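Local coordinates for translation initiation factor eif-2b-like protein (Chaetomium thermophilum, PDB 4ZEO) that forms the delta subunit of the eIF2B complex, the guanine nucleotide exchange factor for eIF2, and probably acts in translation initiation, at residues S347-P350 / A351-V355; M379-N383 / A384-V388; D427-E431 / R432-G436. All blocks are in the same frame, centred on the assembly; numbering follows the deposited sequence.

Interaction 1. Residues S347-P350 / A351-V355; sequences SKVP and AASNV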
ATOM      1  N   SER A 347     -28.603   5.773   2.956  1.00 65.58           N
ATOM      2  CA  SER A 347     -29.308   4.584   2.484  1.00 67.90           C
ATOM      3  C   SER A 347     -28.350   3.389   2.275  1.00 67.85           C
ATOM      4  O   SER A 347     -28.651   2.259   2.656  1.00 71.10           O
ATOM      5  CB  SER A 347     -30.027   4.901   1.178  1.00 71.10           C
ATOM      6  OG  SER A 347     -30.911   5.997   1.349  1.00 74.35           O
ATOM      7  N   LYS A 348     -27.224   3.648   1.616  1.00 63.88           N
ATOM      8  CA  LYS A 348     -26.271   2.616   1.193  1.00 62.16           C
ATOM      9  C   LYS A 348     -25.521   1.952   2.361  1.00 58.34           C
ATOM     10  O   LYS A 348     -24.992   0.846   2.206  1.00 56.84           O
ATOM     11  CB  LYS A 348     -25.254   3.204   0.205  1.00 62.19           C
ATOM     12  CG  LYS A 348     -25.880   3.939  -0.964  1.00 64.11           C
ATOM     13  CD  LYS A 348     -26.883   3.120  -1.718  1.00 66.75           C
ATOM     14  CE  LYS A 348     -27.308   3.846  -2.995  1.00 69.49           C
ATOM     15  NZ  LYS A 348     -26.315   4.878  -3.403  1.00 69.81           N
ATOM     16  N   VAL A 349     -25.347   2.681   3.464  1.00 55.12           N
ATOM     17  CA  VAL A 349     -24.618   2.142   4.616  1.00 52.02           C
ATOM     18  C   VAL A 349     -25.487   1.958   5.874  1.00 52.41           C
ATOM     19  O   VAL A 349     -25.479   2.801   6.761  1.00 55.76           O
ATOM     20  CB  VAL A 349     -23.424   3.050   4.981  1.00 50.37           C
ATOM     21  CG1 VAL A 349     -22.414   2.277   5.768  1.00 49.29           C
ATOM     22  CG2 VAL A 349     -22.776   3.588   3.743  1.00 50.30           C
ATOM     23  N   PRO A 350     -26.188   0.826   5.991  1.00 51.93           N
ATOM     24  CA  PRO A 350     -27.041   0.589   7.166  1.00 50.09           C
ATOM     25  C   PRO A 350     -26.193   0.232   8.383  1.00 48.40           C
ATOM     26  O   PRO A 350     -25.007  -0.064   8.222  1.00 47.06           O
ATOM     27  CB  PRO A 350     -27.888  -0.617   6.759  1.00 51.80           C
ATOM     28  CG  PRO A 350     -27.603  -0.824   5.277  1.00 53.30           C
ATOM     29  CD  PRO A 350     -26.217  -0.318   5.069  1.00 51.33           C
ATOM     30  N   ALA A 351     -26.791   0.200   9.570  1.00 48.77           N
ATOM     31  CA  ALA A 351     -26.053  -0.128  10.786  1.00 46.80           C
ATOM     32  C   ALA A 351     -25.493  -1.552  10.751  1.00 46.33           C
ATOM     33  O   ALA A 351     -24.362  -1.789  11.152  1.00 44.24           O
ATOM     34  CB  ALA A 351     -26.950   0.042  11.997  1.00 47.83           C
ATOM     35  N   ALA A 352     -26.278  -2.496  10.239  1.00 49.93           N
ATOM     36  CA  ALA A 352     -25.876  -3.903  10.227  1.00 50.96           C
ATOM     37  C   ALA A 352     -24.706  -4.220   9.281  1.00 51.32           C
ATOM     38  O   ALA A 352     -24.032  -5.227   9.457  1.00 51.58           O
ATOM     39  CB  ALA A 352     -27.051  -4.773   9.905  1.00 53.19           C
ATOM     40  N   SER A 353     -24.503  -3.400   8.258  1.00 50.98           N
ATOM     41  CA  SER A 353     -23.448  -3.646   7.265  1.00 51.88           C
ATOM     42  C   SER A 353     -22.036  -3.488   7.856  1.00 51.88           C
ATOM     43  O   SER A 353     -21.846  -2.865   8.908  1.00 51.49           O
ATOM     44  CB  SER A 353     -23.605  -2.719   6.046  1.00 51.69           C
ATOM     45  OG  SER A 353     -23.177  -1.391   6.338  1.00 50.80           O
ATOM     46  N   ASN A 354     -21.041  -4.048   7.171  1.00 51.45           N
ATOM     47  CA  ASN A 354     -19.661  -3.798   7.558  1.00 52.32           C
ATOM     48  C   ASN A 354     -18.893  -3.108   6.435  1.00 47.68           C
ATOM     49  O   ASN A 354     -18.885  -3.571   5.301  1.00 47.84           O
ATOM     50  CB  ASN A 354     -18.962  -5.112   7.923  1.00 58.87           C
ATOM     51  CG  ASN A 354     -19.353  -5.617   9.298  1.00 66.22           C
ATOM     52  OD1 ASN A 354     -18.930  -5.081  10.314  1.00 71.35           O
ATOM     53  ND2 ASN A 354     -20.153  -6.672   9.326  1.00 68.44           N
ATOM     54  N   VAL A 355     -18.172  -2.048   6.772  1.00 43.49           N
ATOM     55  CA  VAL A 355     -17.453  -1.288   5.774  1.00 39.39           C
ATOM     56  C   VAL A 355     -15.965  -1.661   5.825  1.00 37.75           C
ATOM     57  O   VAL A 355     -15.342  -1.583   6.876  1.00 37.41           O
ATOM     58  CB  VAL A 355     -17.623   0.227   6.012  1.00 38.22           C
ATOM     59  CG1 VAL A 355     -16.777   1.010   5.050  1.00 35.68           C
ATOM     60  CG2 VAL A 355     -19.094   0.647   5.925  1.00 39.81           C
TER
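Val349 lays its CG1 methyl against Val355, with CG1 3.7 Å from Val355 CG2. The two branched side chains cross at about a right angle. This contact closes a helix-to-strand connection in the Rossmann-like half of the protein. Helix 345-348 ends at Lys348, Val349 is the first residue off it, and a short turn follows. The chain then enters strand 354-358 of the parallel sheet. Residues 350-353 make the turn. Ala351 and Ala352, its two middle residues, have helix-like backbone angles, as in a type I turn. The turn bond runs from Ser353 N to Pro350 O, but it is long at 3.4 Å and weak. A firmer bond comes from the serine side chain, whose OG donates to the same Pro350 O at 2.9 Å. This donor sits 20° from the carbonyl plane. Two donors of one residue thus grip a single carbonyl oxygen. Ser353 OG lies between its own backbone N and carbonyl carbon (chi1 76°), and this rotation brings it back over the turn. With an alanine here, the Pro350 carbonyl would probably keep just the weak backbone bond across the turn, and the proline end would be freer to shift. The apolar side faces inward. Val349 and Val355 both touch Ala381 of helix 374-384, and Val355 also meets Val287 of strand 285-289, so the valine pair is part of the packing between helix and sheet. Pro350, Ala351 and Ala352 lie on the exposed side. Ser353 is buried, and its hydroxyl oxygen has apolar neighbours as well. Val349 CG1 lies 3.8 Å from Ser353 OG, and the Pro350 ring carbon CD lies 3.5 Å from the same oxygen.

Interaction 2. Residues M379-N383 / A384-V388; sequences MAATN and AGAKV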
ATOM      1  N   MET A 379     -17.442   8.343   7.523  1.00 39.92           N
ATOM      2  CA  MET A 379     -18.259   9.204   8.372  1.00 43.32           C
ATOM      3  C   MET A 379     -19.725   8.760   8.415  1.00 43.35           C
ATOM      4  O   MET A 379     -20.345   8.733   9.484  1.00 44.83           O
ATOM      5  CB  MET A 379     -18.179  10.654   7.899  1.00 48.08           C
ATOM      6  CG  MET A 379     -16.840  11.337   8.218  1.00 52.81           C
ATOM      7  SD  MET A 379     -16.787  13.105   7.825  1.00 71.57           S
ATOM      8  CE  MET A 379     -16.768  13.039   6.042  1.00 59.08           C
ATOM      9  N   ALA A 380     -20.271   8.414   7.252  1.00 41.84           N
ATOM     10  CA  ALA A 380     -21.663   7.970   7.154  1.00 41.19           C
ATOM     11  C   ALA A 380     -21.892   6.675   7.927  1.00 39.63           C
ATOM     12  O   ALA A 380     -22.896   6.511   8.606  1.00 41.30           O
ATOM     13  CB  ALA A 380     -22.063   7.798   5.686  1.00 40.94           C
ATOM     14  N   ALA A 381     -20.945   5.755   7.811  1.00 36.72           N
ATOM     15  CA  ALA A 381     -21.013   4.481   8.496  1.00 35.51           C
ATOM     16  C   ALA A 381     -20.886   4.642  10.024  1.00 38.34           C
ATOM     17  O   ALA A 381     -21.668   4.050  10.788  1.00 43.07           O
ATOM     18  CB  ALA A 381     -19.945   3.568   7.951  1.00 33.83           C
ATOM     19  N   THR A 382     -19.962   5.498  10.458  1.00 35.10           N
ATOM     20  CA  THR A 382     -19.751   5.728  11.877  1.00 36.75           C
ATOM     21  C   THR A 382     -21.036   6.274  12.494  1.00 40.66           C
ATOM     22  O   THR A 382     -21.392   5.891  13.622  1.00 41.63           O
ATOM     23  CB  THR A 382     -18.561   6.705  12.156  1.00 37.67           C
ATOM     24  OG1 THR A 382     -17.351   6.133  11.672  1.00 35.80           O
ATOM     25  CG2 THR A 382     -18.379   6.991  13.661  1.00 37.97           C
ATOM     26  N   ASN A 383     -21.760   7.105  11.743  1.00 43.01           N
ATOM     27  CA  ASN A 383     -23.013   7.658  12.254  1.00 49.75           C
ATOM     28  C   ASN A 383     -24.165   6.677  12.312  1.00 47.35           C
ATOM     29  O   ASN A 383     -25.030   6.778  13.175  1.00 49.39           O
ATOM     30  CB  ASN A 383     -23.486   8.844  11.402  1.00 58.50           C
ATOM     31  CG  ASN A 383     -22.925  10.167  11.857  1.00 66.38           C
ATOM     32  OD1 ASN A 383     -21.833  10.576  11.463  1.00 73.03           O
ATOM     33  ND2 ASN A 383     -23.694  10.861  12.695  1.00 66.77           N
ATOM     34  N   ALA A 384     -24.160   5.729  11.392  1.00 46.11           N
ATOM     35  CA  ALA A 384     -25.120   4.638  11.373  1.00 46.27           C
ATOM     36  C   ALA A 384     -24.878   3.588  12.478  1.00 46.98           C
ATOM     37  O   ALA A 384     -25.779   2.833  12.816  1.00 51.85           O
ATOM     38  CB  ALA A 384     -25.091   3.965   9.987  1.00 43.11           C
ATOM     39  N   GLY A 385     -23.667   3.529  13.021  1.00 42.59           N
ATOM     40  CA  GLY A 385     -23.314   2.494  13.983  1.00 43.41           C
ATOM     41  C   GLY A 385     -22.634   1.287  13.333  1.00 43.40           C
ATOM     42  O   GLY A 385     -22.376   0.259  13.973  1.00 44.73           O
ATOM     43  N   ALA A 386     -22.367   1.406  12.039  1.00 41.01           N
ATOM     44  CA  ALA A 386     -21.718   0.359  11.281  1.00 40.27           C
ATOM     45  C   ALA A 386     -20.206   0.301  11.553  1.00 43.49           C
ATOM     46  O   ALA A 386     -19.571   1.333  11.786  1.00 44.28           O
ATOM     47  CB  ALA A 386     -21.991   0.555   9.792  1.00 38.38           C
ATOM     48  N   LYS A 387     -19.635  -0.903  11.517  1.00 43.27           N
ATOM     49  CA  LYS A 387     -18.205  -1.061  11.705  1.00 43.29           C
ATOM     50  C   LYS A 387     -17.415  -0.553  10.491  1.00 40.12           C
ATOM     51  O   LYS A 387     -17.768  -0.819   9.333  1.00 40.12           O
ATOM     52  CB  LYS A 387     -17.860  -2.532  11.964  1.00 48.50           C
ATOM     53  CG  LYS A 387     -17.640  -2.873  13.421  1.00 55.23           C
ATOM     54  CD  LYS A 387     -17.036  -4.275  13.609  1.00 61.79           C
ATOM     55  CE  LYS A 387     -18.017  -5.391  13.351  1.00 68.66           C
ATOM     56  NZ  LYS A 387     -18.980  -5.513  14.488  1.00 74.40           N
ATOM     57  N   VAL A 388     -16.325   0.161  10.749  1.00 37.30           N
ATOM     58  CA  VAL A 388     -15.477   0.618   9.662  1.00 34.60           C
ATOM     59  C   VAL A 388     -14.115  -0.019   9.885  1.00 34.32           C
ATOM     60  O   VAL A 388     -13.418   0.290  10.851  1.00 37.05           O
ATOM     61  CB  VAL A 388     -15.394   2.168   9.582  1.00 29.91           C
ATOM     62  CG1 VAL A 388     -14.395   2.629   8.494  1.00 28.34           C
ATOM     63  CG2 VAL A 388     -16.771   2.762   9.321  1.00 30.91           C
TER
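Ala381 is the tightly packed residue here. Its CB methyl sits 3.5 Å from Val388 CG2, on the inner side where the helix end faces the strand. Ala386 adds a looser contact, with its CB 4.1 Å from Ala381 CB. Val388 CG2 stands anti to its own carbonyl carbon, beside the backbone N, and this points it back at the helix. The small methyl of Ala381 lets the strand come close. Val388 also packs on Leu357 of the neighbouring strand 354-358. The helix ends in a Schellman motif. Ala386 N bonds to Ala381 O at 3.0 Å, the 6→1 bond of the motif. Gly385 N reaches Thr382 O at 3.3 Å, the weak inner bond. Gly385 is the C-prime residue, with phi 95°. At these backbone angles a side chain would press on the preceding carbonyl oxygen, which fits glycine. One residue earlier, Ala384 N still bonds to Ala380 O, as in a regular helix. The outer side is looser. Gly385 and Asn383 are exposed there. Thr382 sits at the margin and is partly exposed. Its OG1 turns back along its own helix to bond Ala378 O, and its side chain packs on Tyr433. The approach of Thr382 OG1 to Val388 CG2, 4.2 Å, is loose.

Interaction 3. Residues D427-E431 / R432-G436; sequences DNTHE and RYITG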
ATOM      1  N   ASP A 427      -8.328  12.202   0.344  1.00 50.17           N
ATOM      2  CA  ASP A 427      -8.912  12.902   1.483  1.00 48.82           C
ATOM      3  C   ASP A 427      -8.442  12.223   2.787  1.00 48.19           C
ATOM      4  O   ASP A 427      -7.798  11.169   2.766  1.00 48.37           O
ATOM      5  CB  ASP A 427     -10.452  12.992   1.383  1.00 46.32           C
ATOM      6  CG  ASP A 427     -11.168  11.638   1.500  1.00 44.50           C
ATOM      7  OD1 ASP A 427     -10.568  10.635   1.924  1.00 43.31           O
ATOM      8  OD2 ASP A 427     -12.365  11.579   1.159  1.00 44.27           O
ATOM      9  N   ASN A 428      -8.746  12.843   3.917  1.00 48.43           N
ATOM     10  CA  ASN A 428      -8.324  12.319   5.200  1.00 46.04           C
ATOM     11  C   ASN A 428      -9.458  11.749   6.030  1.00 43.51           C
ATOM     12  O   ASN A 428     -10.430  12.443   6.322  1.00 45.38           O
ATOM     13  CB  ASN A 428      -7.621  13.418   5.977  1.00 47.88           C
ATOM     14  CG  ASN A 428      -6.949  12.908   7.213  1.00 49.15           C
ATOM     15  OD1 ASN A 428      -7.405  13.174   8.326  1.00 52.13           O
ATOM     16  ND2 ASN A 428      -5.880  12.131   7.037  1.00 48.04           N
ATOM     17  N   THR A 429      -9.342  10.486   6.423  1.00 38.96           N
ATOM     18  CA  THR A 429     -10.357   9.931   7.307  1.00 37.44           C
ATOM     19  C   THR A 429      -9.834   9.929   8.736  1.00 37.12           C
ATOM     20  O   THR A 429      -8.940   9.139   9.077  1.00 33.60           O
ATOM     21  CB  THR A 429     -10.787   8.492   6.895  1.00 38.07           C
ATOM     22  OG1 THR A 429     -11.367   8.500   5.576  1.00 37.34           O
ATOM     23  CG2 THR A 429     -11.822   7.954   7.875  1.00 37.13           C
ATOM     24  N   HIS A 430     -10.431  10.782   9.582  1.00 40.75           N
ATOM     25  CA  HIS A 430     -10.016  10.925  10.987  1.00 42.40           C
ATOM     26  C   HIS A 430     -10.236   9.587  11.697  1.00 43.00           C
ATOM     27  O   HIS A 430     -11.179   8.870  11.375  1.00 41.18           O
ATOM     28  CB  HIS A 430     -10.820  12.020  11.670  1.00 45.55           C
ATOM     29  CG  HIS A 430     -10.275  12.434  12.999  1.00 48.84           C
ATOM     30  ND1 HIS A 430     -10.451  11.675  14.137  1.00 48.32           N
ATOM     31  CD2 HIS A 430      -9.629  13.557  13.396  1.00 50.58           C
ATOM     32  CE1 HIS A 430      -9.886  12.284  15.164  1.00 49.37           C
ATOM     33  NE2 HIS A 430      -9.390  13.433  14.743  1.00 50.82           N
ATOM     34  N   GLU A 431      -9.371   9.244  12.652  1.00 48.13           N
ATOM     35  CA  GLU A 431      -9.448   7.946  13.346  1.00 50.65           C
ATOM     36  C   GLU A 431     -10.799   7.718  14.060  1.00 47.69           C
ATOM     37  O   GLU A 431     -11.211   6.593  14.305  1.00 45.85           O
ATOM     38  CB  GLU A 431      -8.296   7.797  14.330  1.00 59.94           C
ATOM     39  CG  GLU A 431      -8.587   8.280  15.739  1.00 71.34           C
ATOM     40  CD  GLU A 431      -7.503   7.857  16.703  1.00 82.70           C
ATOM     41  OE1 GLU A 431      -7.430   8.430  17.817  1.00 90.82           O
ATOM     42  OE2 GLU A 431      -6.729   6.937  16.342  1.00 85.43           O
ATOM     43  N   ARG A 432     -11.464   8.810  14.386  1.00 47.43           N
ATOM     44  CA  ARG A 432     -12.770   8.820  15.019  1.00 47.87           C
ATOM     45  C   ARG A 432     -13.796   8.055  14.140  1.00 37.98           C
ATOM     46  O   ARG A 432     -14.829   7.566  14.627  1.00 38.81           O
ATOM     47  CB  ARG A 432     -13.148  10.293  15.274  1.00 48.63           C
ATOM     48  CG  ARG A 432     -14.580  10.631  15.452  1.00 50.58           C
ATOM     49  CD  ARG A 432     -14.864  12.128  15.119  1.00 75.05           C
ATOM     50  NE  ARG A 432     -13.841  13.049  15.616  1.00 75.17           N
ATOM     51  CZ  ARG A 432     -13.258  13.992  14.873  1.00 74.18           C
ATOM     52  NH1 ARG A 432     -12.334  14.780  15.403  1.00 74.64           N
ATOM     53  NH2 ARG A 432     -13.600  14.154  13.599  1.00 73.84           N
ATOM     54  N   TYR A 433     -13.527   7.988  12.838  1.00 34.48           N
ATOM     55  CA  TYR A 433     -14.434   7.306  11.922  1.00 34.51           C
ATOM     56  C   TYR A 433     -13.925   5.937  11.540  1.00 35.25           C
ATOM     57  O   TYR A 433     -14.443   5.318  10.594  1.00 36.26           O
ATOM     58  CB  TYR A 433     -14.685   8.138  10.656  1.00 34.80           C
ATOM     59  CG  TYR A 433     -15.109   9.552  10.968  1.00 39.09           C
ATOM     60  CD1 TYR A 433     -16.348   9.819  11.577  1.00 38.28           C
ATOM     61  CD2 TYR A 433     -14.296  10.628  10.630  1.00 40.12           C
ATOM     62  CE1 TYR A 433     -16.732  11.105  11.857  1.00 40.30           C
ATOM     63  CE2 TYR A 433     -14.685  11.927  10.907  1.00 40.12           C
ATOM     64  CZ  TYR A 433     -15.898  12.155  11.514  1.00 41.20           C
ATOM     65  OH  TYR A 433     -16.269  13.433  11.795  1.00 45.93           O
ATOM     66  N   ILE A 434     -12.879   5.485  12.230  1.00 34.98           N
ATOM     67  CA  ILE A 434     -12.336   4.155  11.989  1.00 34.21           C
ATOM     68  C   ILE A 434     -12.489   3.273  13.225  1.00 37.13           C
ATOM     69  O   ILE A 434     -11.995   3.605  14.296  1.00 39.77           O
ATOM     70  CB  ILE A 434     -10.858   4.228  11.562  1.00 34.55           C
ATOM     71  CG1 ILE A 434     -10.714   5.133  10.334  1.00 33.88           C
ATOM     72  CG2 ILE A 434     -10.294   2.830  11.284  1.00 32.09           C
ATOM     73  CD1 ILE A 434      -9.294   5.635  10.093  1.00 33.14           C
ATOM     74  N   THR A 435     -13.207   2.164  13.075  1.00 37.26           N
ATOM     75  CA  THR A 435     -13.408   1.204  14.154  1.00 37.88           C
ATOM     76  C   THR A 435     -12.106   0.484  14.487  1.00 40.03           C
ATOM     77  O   THR A 435     -11.727   0.348  15.640  1.00 43.72           O
ATOM     78  CB  THR A 435     -14.483   0.161  13.791  1.00 38.80           C
ATOM     79  OG1 THR A 435     -15.710   0.827  13.464  1.00 40.12           O
ATOM     80  CG2 THR A 435     -14.734  -0.811  14.955  1.00 38.39           C
ATOM     81  N   GLY A 436     -11.425  -0.001  13.460  1.00 37.36           N
ATOM     82  CA  GLY A 436     -10.174  -0.683  13.675  1.00 34.89           C
ATOM     83  C   GLY A 436      -9.404  -0.859  12.395  1.00 35.30           C
ATOM     84  O   GLY A 436      -9.972  -0.777  11.303  1.00 34.88           O
TER
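The His430 ring carries the Arg432 guanidinium flat on one face, with centres 3.7 Å apart and planes at 15°. At the ring edge, Arg432 N donates in plane to His430 ND1 at 3.0 Å. One arginine therefore meets the imidazole twice, over the face and at the edge. Because ND1 accepts this bond, a neutral ring would probably hold its proton on NE2. The Tyr433 ring has Arg432 CG over one face, near the rim, while the tyrosine's own CZ lies at the guanidinium edge. A weak bond, 3.3 Å long, runs from Arg432 NH2 to Tyr433 OH. The arginine chain bends at chi3 (-41°) to lie across the imidazole. The backbone that carries these groups makes a short 3-10 turn. Tyr433 N bonds to His430 O, and Ile434 N to Glu431 O, both at 2.9 Å. The turn leads from strand 426-429 of the small antiparallel sheet toward strand 436-438 of the parallel sheet. On its inner side, Thr429 CG2 touches Ile434 CG1 at 3.9 Å. Thr429 also packs on Ala375 and Ala378 of helix 374-384, and Ile434 on Val390.

In the fold
Interactions 1 and 2 end in neighbouring strands of the parallel sheet, 354-358 and 387-391. They touch directly: Val355 N lies 2.9 Å from Lys387 O, probably a hydrogen bond. Each joins a helix end to a strand, with a buried apolar side and an exposed turn. Interaction 3 is a surface contact that joins the antiparallel sheet to the parallel one. It meets interaction 2 where Val388 N probably bonds to Thr435 OG1 and Gly436 N to Val388 O, which sets strand 436-438 beside 387-391. All three meet helix 374-384. Methyl packing and backbone bonds dominate 379-388, a serine hydroxyl adds to 347-355, and a guanidinium stacked on an imidazole marks 427-436.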